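Local coordinates for protein putative adhesin (Bacteroides thetaiotaomicron, PDB 4QDG) that probably acts in cell adhesion as an outer-membrane lipoprotein related to the FimB/Mfa2 proteins of Bacteroidetes pili, at residues Tyr195-Gln200 with Ala219-Ser224. Sequence-based numbering, arbitrary orientation.
Sequences YTPWAQ and AELSTS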
ATOM      1  N   TYR A 195       9.824   7.980   6.357  1.00 29.83           N
ATOM      2  CA  TYR A 195      10.206   7.133   5.241  1.00 28.33           C
ATOM      3  C   TYR A 195      11.268   7.882   4.443  1.00 31.80           C
ATOM      4  O   TYR A 195      11.118   9.090   4.206  1.00 30.23           O
ATOM      5  CB  TYR A 195       9.001   6.806   4.322  1.00 27.08           C
ATOM      6  CG  TYR A 195       7.875   6.007   4.950  1.00 26.82           C
ATOM      7  CD1 TYR A 195       7.921   4.613   4.997  1.00 27.49           C
ATOM      8  CD2 TYR A 195       6.720   6.636   5.397  1.00 26.68           C
ATOM      9  CE1 TYR A 195       6.876   3.877   5.548  1.00 27.13           C
ATOM     10  CE2 TYR A 195       5.647   5.909   5.896  1.00 28.06           C
ATOM     11  CZ  TYR A 195       5.724   4.531   5.970  1.00 33.95           C
ATOM     12  OH  TYR A 195       4.635   3.853   6.455  1.00 29.62           O
ATOM     13  N   THR A 196      12.315   7.166   3.999  1.00 27.67           N
ATOM     14  CA  THR A 196      13.357   7.735   3.141  1.00 27.46           C
ATOM     15  C   THR A 196      13.407   6.884   1.852  1.00 32.69           C
ATOM     16  O   THR A 196      12.850   5.783   1.833  1.00 32.69           O
ATOM     17  CB  THR A 196      14.700   7.880   3.868  1.00 30.83           C
ATOM     18  OG1 THR A 196      15.157   6.602   4.291  1.00 30.79           O
ATOM     19  CG2 THR A 196      14.638   8.886   5.057  1.00 26.12           C
ATOM     20  N   PRO A 197      14.005   7.370   0.749  1.00 31.00           N
ATOM     21  CA  PRO A 197      13.971   6.581  -0.503  1.00 31.28           C
ATOM     22  C   PRO A 197      14.745   5.261  -0.483  1.00 36.49           C
ATOM     23  O   PRO A 197      15.827   5.152   0.106  1.00 37.94           O
ATOM     24  CB  PRO A 197      14.601   7.529  -1.517  1.00 33.25           C
ATOM     25  CG  PRO A 197      14.400   8.910  -0.927  1.00 36.49           C
ATOM     26  CD  PRO A 197      14.639   8.687   0.522  1.00 32.22           C
ATOM     27  N   TRP A 198      14.163   4.256  -1.134  1.00 32.03           N
ATOM     28  CA  TRP A 198      14.742   2.934  -1.343  1.00 31.78           C
ATOM     29  C   TRP A 198      15.585   2.977  -2.643  1.00 35.57           C
ATOM     30  O   TRP A 198      16.448   2.138  -2.851  1.00 37.16           O
ATOM     31  CB  TRP A 198      13.661   1.818  -1.377  1.00 29.64           C
ATOM     32  CG  TRP A 198      12.652   1.910  -2.485  1.00 29.73           C
ATOM     33  CD1 TRP A 198      11.415   2.476  -2.413  1.00 31.72           C
ATOM     34  CD2 TRP A 198      12.767   1.371  -3.814  1.00 29.70           C
ATOM     35  NE1 TRP A 198      10.737   2.279  -3.587  1.00 30.30           N
ATOM     36  CE2 TRP A 198      11.556   1.646  -4.482  1.00 31.77           C
ATOM     37  CE3 TRP A 198      13.755   0.627  -4.487  1.00 32.28           C
ATOM     38  CZ2 TRP A 198      11.329   1.274  -5.817  1.00 31.17           C
ATOM     39  CZ3 TRP A 198      13.525   0.250  -5.805  1.00 33.74           C
ATOM     40  CH2 TRP A 198      12.332   0.595  -6.465  1.00 32.98           C
ATOM     41  N   ALA A 199      15.325   3.965  -3.501  1.00 30.70           N
ATOM     42  CA  ALA A 199      16.024   4.253  -4.754  1.00 29.36           C
ATOM     43  C   ALA A 199      16.023   5.752  -4.986  1.00 32.38           C
ATOM     44  O   ALA A 199      15.053   6.427  -4.651  1.00 31.25           O
ATOM     45  CB  ALA A 199      15.372   3.529  -5.917  1.00 28.94           C
ATOM     46  N   GLN A 200      17.125   6.275  -5.504  1.00 29.62           N
ATOM     47  CA  GLN A 200      17.338   7.695  -5.797  1.00 29.50           C
ATOM     48  C   GLN A 200      18.415   7.796  -6.876  1.00 34.52           C
ATOM     49  O   GLN A 200      19.347   6.999  -6.890  1.00 35.91           O
ATOM     50  CB  GLN A 200      17.746   8.442  -4.512  1.00 30.69           C
ATOM     51  CG  GLN A 200      17.964   9.953  -4.658  1.00 35.30           C
ATOM     52  CD  GLN A 200      18.113  10.646  -3.337  1.00 41.33           C
ATOM     53  OE1 GLN A 200      17.697  10.144  -2.292  1.00 41.72           O
ATOM     54  NE2 GLN A 200      18.669  11.850  -3.361  1.00 38.20           N
ATOM     55  N   ALA A 219      13.444  10.111  -6.678  1.00 25.98           N
ATOM     56  CA  ALA A 219      13.455   9.353  -5.442  1.00 27.18           C
ATOM     57  C   ALA A 219      12.199   8.462  -5.379  1.00 31.68           C
ATOM     58  O   ALA A 219      11.086   8.927  -5.618  1.00 29.85           O
ATOM     59  CB  ALA A 219      13.496  10.273  -4.242  1.00 28.58           C
ATOM     60  N   GLU A 220      12.394   7.179  -5.073  1.00 27.55           N
ATOM     61  CA  GLU A 220      11.310   6.233  -4.909  1.00 27.04           C
ATOM     62  C   GLU A 220      11.132   5.961  -3.421  1.00 30.74           C
ATOM     63  O   GLU A 220      12.089   5.565  -2.755  1.00 31.27           O
ATOM     64  CB  GLU A 220      11.583   4.958  -5.682  1.00 28.51           C
ATOM     65  CG  GLU A 220      11.862   5.201  -7.157  1.00 42.54           C
ATOM     66  CD  GLU A 220      10.901   4.565  -8.142  1.00 43.38           C
ATOM     67  OE1 GLU A 220       9.786   4.167  -7.742  1.00 46.27           O
ATOM     68  OE2 GLU A 220      11.281   4.455  -9.326  1.00 51.72           O
ATOM     69  N   LEU A 221       9.926   6.202  -2.891  1.00 25.42           N
ATOM     70  CA  LEU A 221       9.631   5.968  -1.478  1.00 26.00           C
ATOM     71  C   LEU A 221       8.489   4.955  -1.376  1.00 29.84           C
ATOM     72  O   LEU A 221       7.530   5.020  -2.135  1.00 30.24           O
ATOM     73  CB  LEU A 221       9.261   7.293  -0.773  1.00 26.93           C
ATOM     74  CG  LEU A 221      10.325   8.356  -0.696  1.00 31.28           C
ATOM     75  CD1 LEU A 221       9.976   9.507  -1.620  1.00 32.01           C
ATOM     76  CD2 LEU A 221      10.475   8.827   0.730  1.00 33.22           C
ATOM     77  N   SER A 222       8.617   4.004  -0.471  1.00 25.83           N
ATOM     78  CA  SER A 222       7.690   2.898  -0.275  1.00 24.51           C
ATOM     79  C   SER A 222       7.039   3.061   1.111  1.00 28.70           C
ATOM     80  O   SER A 222       7.741   3.165   2.104  1.00 25.78           O
ATOM     81  CB  SER A 222       8.458   1.577  -0.409  1.00 26.26           C
ATOM     82  OG  SER A 222       7.647   0.455  -0.134  1.00 32.05           O
ATOM     83  N   THR A 223       5.709   3.183   1.163  1.00 27.91           N
ATOM     84  CA  THR A 223       5.031   3.478   2.433  1.00 27.02           C
ATOM     85  C   THR A 223       3.893   2.513   2.718  1.00 30.30           C
ATOM     86  O   THR A 223       3.474   1.736   1.855  1.00 28.31           O
ATOM     87  CB  THR A 223       4.450   4.932   2.418  1.00 29.14           C
ATOM     88  OG1 THR A 223       3.268   4.979   1.613  1.00 24.95           O
ATOM     89  CG2 THR A 223       5.465   6.019   1.938  1.00 24.93           C
ATOM     90  N   SER A 224       3.341   2.631   3.920  1.00 26.24           N
ATOM     91  CA  SER A 224       2.176   1.868   4.331  1.00 25.02           C
ATOM     92  C   SER A 224       0.907   2.626   3.804  1.00 28.39           C
ATOM     93  O   SER A 224       1.017   3.459   2.894  1.00 25.94           O
ATOM     94  CB  SER A 224       2.192   1.677   5.849  1.00 27.96           C
ATOM     95  OG  SER A 224       1.097   0.929   6.333  1.00 32.51           O
TER
HETATM   96  O   HOH W   1      11.111   3.828   1.074  1.00 31.65           O
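The A199 carbonyl accepts the amide of E220 in a nearly straight bond (2.8 Å from E220 N to A199 O, 174° at the hydrogen), making A199 and E220 the hydrogen-bonded pair of an antiparallel hairpin formed by strands 199-207 and 213-223. Q200 and A219 follow as a non-hydrogen-bonded pair. E220 O is met by W198 N (2.9 Å), almost in line with that carbonyl, so W198 and A199 both lie opposite E220: a classic beta bulge with W198 as the extra residue. P197 then faces L221 at a non-hydrogen-bonded position, where proline costs no bond. Direct pairing ends at T196 and S222, where a water donates to T196 O and accepts from S222 N. Y195 belongs to strand 193-195, which pairs with strand 170-176, so 195-200 passes from one sheet into the hairpin of another.

With chi1 at 63°, the indole of W198 turns back over its own backbone and on to E220, whose CB lies 3.3 Å above the ring plane. This methylene gives the indole an apolar surface, while the bent chain carries the carboxylate to R154 and N152; N152 also receives W198 NE1. On the other side of the hairpin, P197 CG packs on A219 CB (3.7 Å) and alongside L221, compact apolar groups covered by F172 and I174.

Y195 reaches farthest along the partner strand. T223, which also touches the magnesium ligand N151, sets CG2 over the phenol face in a CH-pi contact, 3.8 Å from the centroid.

At the hairpin's open end, water and phenol take over from backbone pairing; the indole covers the bulge. Tyrosine serves as both apolar platform and polar end: its hydroxyl accepts S224 N (3.1 Å from S224 N to Y195 OH) and bonds N178, while water satisfies S222 N, so these buried amides keep partners beyond the last direct pair.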